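Ascorbate-specific PTS system EIIA component (Streptococcus pyogenes serotype M1, PDB 2OQT) probably serves as the phosphoryl-carrying IIA component of a phosphotransferase system that imports ascorbate and phosphorylates it on entry. Local coordinates at residues 20-23 with 24-27; 30-33 with 34-38. All blocks are in the same frame, centred on the assembly; numbering follows the deposited sequence.

Interaction 1 (20-23 with 24-27); sequences ADTW and QEAV
T22, W23 and the residues just after them form the first turn of helix 23-36: A26 N donates to T22 O at 3.3 Å, and V27 N donates to W23 O at 3.0 Å. A20, still extended, and D21, where the chain bends, lie in the loop between strand 14-18 and the helix. T22 holds the N-cap position. Its OG1, set between its own backbone N and carbonyl carbon (chi1 67°), faces back into the turn and accepts from E25 N at 3.0 Å, with an N-H...O angle of 160°. T22 OG1 also donates, weakly, to E25 OE2 at 2.9 Å, the E25 chain bending at chi2 to return its carboxylate. E25 CB lies 3.4 Å from A20 CB; its carboxylate also comes near that of D21, a probably unfavourable pairing. On another side of the turn, Q24 bends at chi2 and lays its amide over one face of the W23 indole, the planes only 11° apart. Q24 CG makes a CH-pi contact 3.6 Å from the centroid of the W23 six-membered ring, while V27 CG2 lies at the ring edge. W23 also meets F92 and helix 42-55. Hydroxyl and backbone together make this a classic threonine N-cap.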
ATOM      1  N   ALA A  20       7.017  -2.702 -12.667  1.00 70.89           N
ATOM      2  CA  ALA A  20       7.597  -3.887 -12.047  1.00 71.28           C
ATOM      3  C   ALA A  20       7.249  -5.128 -12.861  1.00 71.36           C
ATOM      4  O   ALA A  20       6.213  -5.156 -13.498  1.00 71.18           O
ATOM      5  CB  ALA A  20       7.112  -4.010 -10.583  1.00 71.41           C
ATOM      6  N   ASP A  21       8.120  -6.144 -12.852  1.00 71.98           N
ATOM      7  CA  ASP A  21       7.935  -7.352 -13.691  1.00 71.61           C
ATOM      8  C   ASP A  21       7.445  -8.534 -12.882  1.00 70.37           C
ATOM      9  O   ASP A  21       6.777  -9.449 -13.408  1.00 70.45           O
ATOM     10  CB  ASP A  21       9.256  -7.768 -14.358  1.00 72.84           C
ATOM     11  CG  ASP A  21       9.630  -6.883 -15.541  1.00 76.86           C
ATOM     12  OD1 ASP A  21      10.855  -6.742 -15.787  1.00 79.72           O
ATOM     13  OD2 ASP A  21       8.708  -6.336 -16.214  1.00 81.69           O
ATOM     14  N   THR A  22       7.815  -8.534 -11.605  1.00 67.85           N
ATOM     15  CA  THR A  22       7.409  -9.584 -10.697  1.00 65.30           C
ATOM     16  C   THR A  22       6.630  -8.919  -9.560  1.00 63.89           C
ATOM     17  O   THR A  22       6.652  -7.689  -9.422  1.00 63.72           O
ATOM     18  CB  THR A  22       8.644 -10.410 -10.217  1.00 65.60           C
ATOM     19  OG1 THR A  22       9.502  -9.608  -9.402  1.00 65.15           O
ATOM     20  CG2 THR A  22       9.455 -10.904 -11.418  1.00 64.68           C
ATOM     21  N   TRP A  23       5.913  -9.712  -8.767  1.00 61.38           N
ATOM     22  CA  TRP A  23       5.229  -9.171  -7.605  1.00 58.54           C
ATOM     23  C   TRP A  23       6.246  -8.861  -6.470  1.00 58.07           C
ATOM     24  O   TRP A  23       6.032  -7.959  -5.637  1.00 56.52           O
ATOM     25  CB  TRP A  23       4.121 -10.114  -7.165  1.00 56.46           C
ATOM     26  CG  TRP A  23       4.653 -11.401  -6.724  1.00 54.64           C
ATOM     27  CD1 TRP A  23       4.720 -12.563  -7.442  1.00 52.05           C
ATOM     28  CD2 TRP A  23       5.193 -11.683  -5.436  1.00 52.73           C
ATOM     29  NE1 TRP A  23       5.255 -13.557  -6.671  1.00 50.67           N
ATOM     30  CE2 TRP A  23       5.571 -13.045  -5.437  1.00 50.25           C
ATOM     31  CE3 TRP A  23       5.379 -10.911  -4.257  1.00 54.07           C
ATOM     32  CZ2 TRP A  23       6.136 -13.676  -4.312  1.00 51.30           C
ATOM     33  CZ3 TRP A  23       5.951 -11.533  -3.133  1.00 53.37           C
ATOM     34  CH2 TRP A  23       6.332 -12.913  -3.185  1.00 53.25           C
ATOM     35  N   GLN A  24       7.350  -9.602  -6.468  1.00 57.58           N
ATOM     36  CA  GLN A  24       8.506  -9.205  -5.656  1.00 58.90           C
ATOM     37  C   GLN A  24       9.060  -7.786  -5.989  1.00 59.13           C
ATOM     38  O   GLN A  24       9.311  -7.029  -5.074  1.00 58.80           O
ATOM     39  CB  GLN A  24       9.599 -10.263  -5.729  1.00 57.96           C
ATOM     40  CG  GLN A  24       9.211 -11.606  -5.123  1.00 56.87           C
ATOM     41  CD  GLN A  24       8.864 -12.675  -6.163  1.00 57.27           C
ATOM     42  OE1 GLN A  24       9.060 -13.870  -5.907  1.00 57.82           O
ATOM     43  NE2 GLN A  24       8.361 -12.263  -7.323  1.00 51.05           N
ATOM     44  N   GLU A  25       9.231  -7.445  -7.284  1.00 60.31           N
ATOM     45  CA  GLU A  25       9.630  -6.079  -7.742  1.00 61.31           C
ATOM     46  C   GLU A  25       8.668  -5.032  -7.215  1.00 60.14           C
ATOM     47  O   GLU A  25       9.069  -3.970  -6.754  1.00 59.93           O
ATOM     48  CB  GLU A  25       9.631  -5.967  -9.286  1.00 63.01           C
ATOM     49  CG  GLU A  25      10.993  -5.865 -10.015  1.00 70.12           C
ATOM     50  CD  GLU A  25      11.516  -7.213 -10.634  1.00 77.27           C
ATOM     51  OE1 GLU A  25      11.495  -7.356 -11.893  1.00 78.37           O
ATOM     52  OE2 GLU A  25      11.969  -8.116  -9.871  1.00 80.28           O
ATOM     53  N   ALA A  26       7.381  -5.357  -7.266  1.00 60.02           N
ATOM     54  CA  ALA A  26       6.311  -4.397  -6.941  1.00 59.50           C
ATOM     55  C   ALA A  26       6.219  -4.133  -5.443  1.00 59.24           C
ATOM     56  O   ALA A  26       5.949  -3.021  -4.981  1.00 58.96           O
ATOM     57  CB  ALA A  26       5.008  -4.897  -7.454  1.00 59.36           C
ATOM     58  N   VAL A  27       6.464  -5.184  -4.683  1.00 58.74           N
ATOM     59  CA  VAL A  27       6.502  -5.067  -3.250  1.00 57.65           C
ATOM     60  C   VAL A  27       7.712  -4.220  -2.838  1.00 57.40           C
ATOM     61  O   VAL A  27       7.568  -3.326  -2.019  1.00 58.39           O
ATOM     62  CB  VAL A  27       6.432  -6.468  -2.609  1.00 56.32           C
ATOM     63  CG1 VAL A  27       6.915  -6.472  -1.196  1.00 55.78           C
ATOM     64  CG2 VAL A  27       5.029  -6.927  -2.672  1.00 56.52           C
TER

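Interaction 2 (30-33 with 34-38); sequences AVQP and LIDSK
The C-terminal turn of helix 23-36 is built here, just past a kink at P33, whose ring nitrogen has no hydrogen to give to the preceding turn. Q32 O takes up much of the backbone bonding. D36 N meets Q32 O almost end-on at 2.8 Å, while I35 N, 2.7 Å from Q32 O, comes in from over the carbonyl's face, 46° from its plane. One carbonyl thus serves both an i to i+3 and an i to i+4 bond, and the turn is part 3-10, part alpha. The last link, S37 N to P33 O, is weak at 3.4 Å. On the solvent side, the Q32 chain starts anti to its backbone nitrogen (chi1 -173°) and bends at chi2, bringing NE2 forward one turn to D36 OD1 at 2.6 Å. That bond is weak because the approach is bent, with an N-H...O angle of 127°; the amide and carboxylate are turned well out of each other's plane. D36 OD2 makes a long, weak ion pair with R15, while S37 OG bonds to N11 OD1 and S37 O accepts from R78. Beside the polar pair, V31 CG1 packs against I35 CD1 at 3.9 Å. Both of these side chains touch V40, and L34 rests on A80, A82 and T103 of the sheet. The result is a weakly bonded last turn after a proline kink, at the C-terminal end of an amphipathic helix packed on a mixed beta sheet.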
ATOM      1  N   ALA A  30       6.970  -0.786  -3.390  1.00 55.42           N
ATOM      2  CA  ALA A  30       5.863  -0.293  -2.611  1.00 55.19           C
ATOM      3  C   ALA A  30       6.326   0.048  -1.198  1.00 55.52           C
ATOM      4  O   ALA A  30       5.738   0.901  -0.523  1.00 56.13           O
ATOM      5  CB  ALA A  30       4.736  -1.297  -2.604  1.00 54.41           C
ATOM      6  N   VAL A  31       7.373  -0.624  -0.743  1.00 55.80           N
ATOM      7  CA  VAL A  31       7.915  -0.413   0.600  1.00 56.24           C
ATOM      8  C   VAL A  31       8.984   0.693   0.577  1.00 56.17           C
ATOM      9  O   VAL A  31       9.226   1.359   1.569  1.00 55.72           O
ATOM     10  CB  VAL A  31       8.539  -1.729   1.175  1.00 56.65           C
ATOM     11  CG1 VAL A  31       9.049  -1.511   2.596  1.00 57.47           C
ATOM     12  CG2 VAL A  31       7.532  -2.888   1.181  1.00 56.93           C
ATOM     13  N   GLN A  32       9.640   0.868  -0.566  1.00 56.46           N
ATOM     14  CA  GLN A  32      10.707   1.852  -0.702  1.00 55.43           C
ATOM     15  C   GLN A  32      10.330   3.209  -0.121  1.00 54.55           C
ATOM     16  O   GLN A  32      11.004   3.701   0.775  1.00 55.22           O
ATOM     17  CB  GLN A  32      11.143   1.958  -2.166  1.00 56.36           C
ATOM     18  CG  GLN A  32      12.349   2.834  -2.389  1.00 56.89           C
ATOM     19  CD  GLN A  32      13.416   2.578  -1.364  1.00 60.26           C
ATOM     20  OE1 GLN A  32      13.977   1.477  -1.297  1.00 59.54           O
ATOM     21  NE2 GLN A  32      13.691   3.591  -0.525  1.00 61.90           N
ATOM     22  N   PRO A  33       9.220   3.803  -0.560  1.00 54.06           N
ATOM     23  CA  PRO A  33       8.912   5.160  -0.049  1.00 53.35           C
ATOM     24  C   PRO A  33       8.861   5.277   1.483  1.00 53.53           C
ATOM     25  O   PRO A  33       8.756   6.402   2.013  1.00 53.54           O
ATOM     26  CB  PRO A  33       7.523   5.448  -0.626  1.00 52.85           C
ATOM     27  CG  PRO A  33       7.424   4.612  -1.812  1.00 53.63           C
ATOM     28  CD  PRO A  33       8.177   3.328  -1.483  1.00 53.85           C
ATOM     29  N   LEU A  34       8.926   4.135   2.179  1.00 53.09           N
ATOM     30  CA  LEU A  34       8.789   4.090   3.634  1.00 52.82           C
ATOM     31  C   LEU A  34      10.122   3.882   4.277  1.00 53.36           C
ATOM     32  O   LEU A  34      10.310   4.053   5.484  1.00 52.99           O
ATOM     33  CB  LEU A  34       7.872   2.959   4.015  1.00 51.98           C
ATOM     34  CG  LEU A  34       6.493   3.389   4.484  1.00 52.88           C
ATOM     35  CD1 LEU A  34       5.999   4.633   3.797  1.00 53.66           C
ATOM     36  CD2 LEU A  34       5.509   2.219   4.440  1.00 50.03           C
ATOM     37  N   ILE A  35      11.034   3.414   3.453  1.00 54.97           N
ATOM     38  CA  ILE A  35      12.428   3.383   3.796  1.00 56.26           C
ATOM     39  C   ILE A  35      12.985   4.779   3.510  1.00 56.47           C
ATOM     40  O   ILE A  35      13.599   5.337   4.352  1.00 55.72           O
ATOM     41  CB  ILE A  35      13.162   2.281   3.012  1.00 56.45           C
ATOM     42  CG1 ILE A  35      12.724   0.924   3.580  1.00 57.57           C
ATOM     43  CG2 ILE A  35      14.689   2.497   3.158  1.00 53.99           C
ATOM     44  CD1 ILE A  35      12.789  -0.257   2.616  1.00 58.87           C
ATOM     45  N   ASP A  36      12.695   5.348   2.338  1.00 58.31           N
ATOM     46  CA  ASP A  36      12.907   6.786   2.093  1.00 60.14           C
ATOM     47  C   ASP A  36      12.535   7.719   3.260  1.00 60.81           C
ATOM     48  O   ASP A  36      13.270   8.659   3.537  1.00 62.62           O
ATOM     49  CB  ASP A  36      12.198   7.272   0.810  1.00 60.41           C
ATOM     50  CG  ASP A  36      12.768   6.618  -0.491  1.00 63.35           C
ATOM     51  OD1 ASP A  36      13.968   6.198  -0.525  1.00 65.55           O
ATOM     52  OD2 ASP A  36      11.996   6.532  -1.481  1.00 62.78           O
ATOM     53  N   SER A  37      11.404   7.499   3.930  1.00 60.60           N
ATOM     54  CA  SER A  37      10.960   8.438   4.943  1.00 59.40           C
ATOM     55  C   SER A  37      11.437   7.996   6.332  1.00 59.45           C
ATOM     56  O   SER A  37      11.040   8.557   7.363  1.00 58.89           O
ATOM     57  CB  SER A  37       9.452   8.583   4.880  1.00 60.04           C
ATOM     58  OG  SER A  37       8.761   7.361   5.185  1.00 61.13           O
ATOM     59  N   LYS A  38      12.325   7.013   6.327  1.00 58.44           N
ATOM     60  CA  LYS A  38      12.755   6.280   7.532  1.00 59.09           C
ATOM     61  C   LYS A  38      11.648   5.729   8.479  1.00 57.99           C
ATOM     62  O   LYS A  38      11.911   5.538   9.665  1.00 58.12           O
ATOM     63  CB  LYS A  38      13.848   7.021   8.357  1.00 60.26           C
ATOM     64  CG  LYS A  38      14.710   8.143   7.689  1.00 63.30           C
ATOM     65  CD  LYS A  38      15.646   7.688   6.555  1.00 67.28           C
ATOM     66  CE  LYS A  38      17.106   7.340   7.019  1.00 69.17           C
ATOM     67  NZ  LYS A  38      17.661   8.104   8.194  1.00 67.57           N
TER

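Interactions 1 and 2 sit at the two ends of helix 23-36, with centres about 15 Å apart and no touch between them. Both are partly buried and both carry helix backbone bonds, yet their chemistry differs. At 20-27 a side-chain cap is added to those bonds, and the flanking aromatic packing ties the start of the helix to helix 42-55 and F92. At 30-38 the added bond is a weak amide-carboxylate one on the surface, past a proline, with buried A30, P33 and L34 directed at strand 80-86 and, for A30 and L34, also at strand 97-105. Acidic side chains mark the exposed surface of each: D21 in interaction 1, D36 in interaction 2.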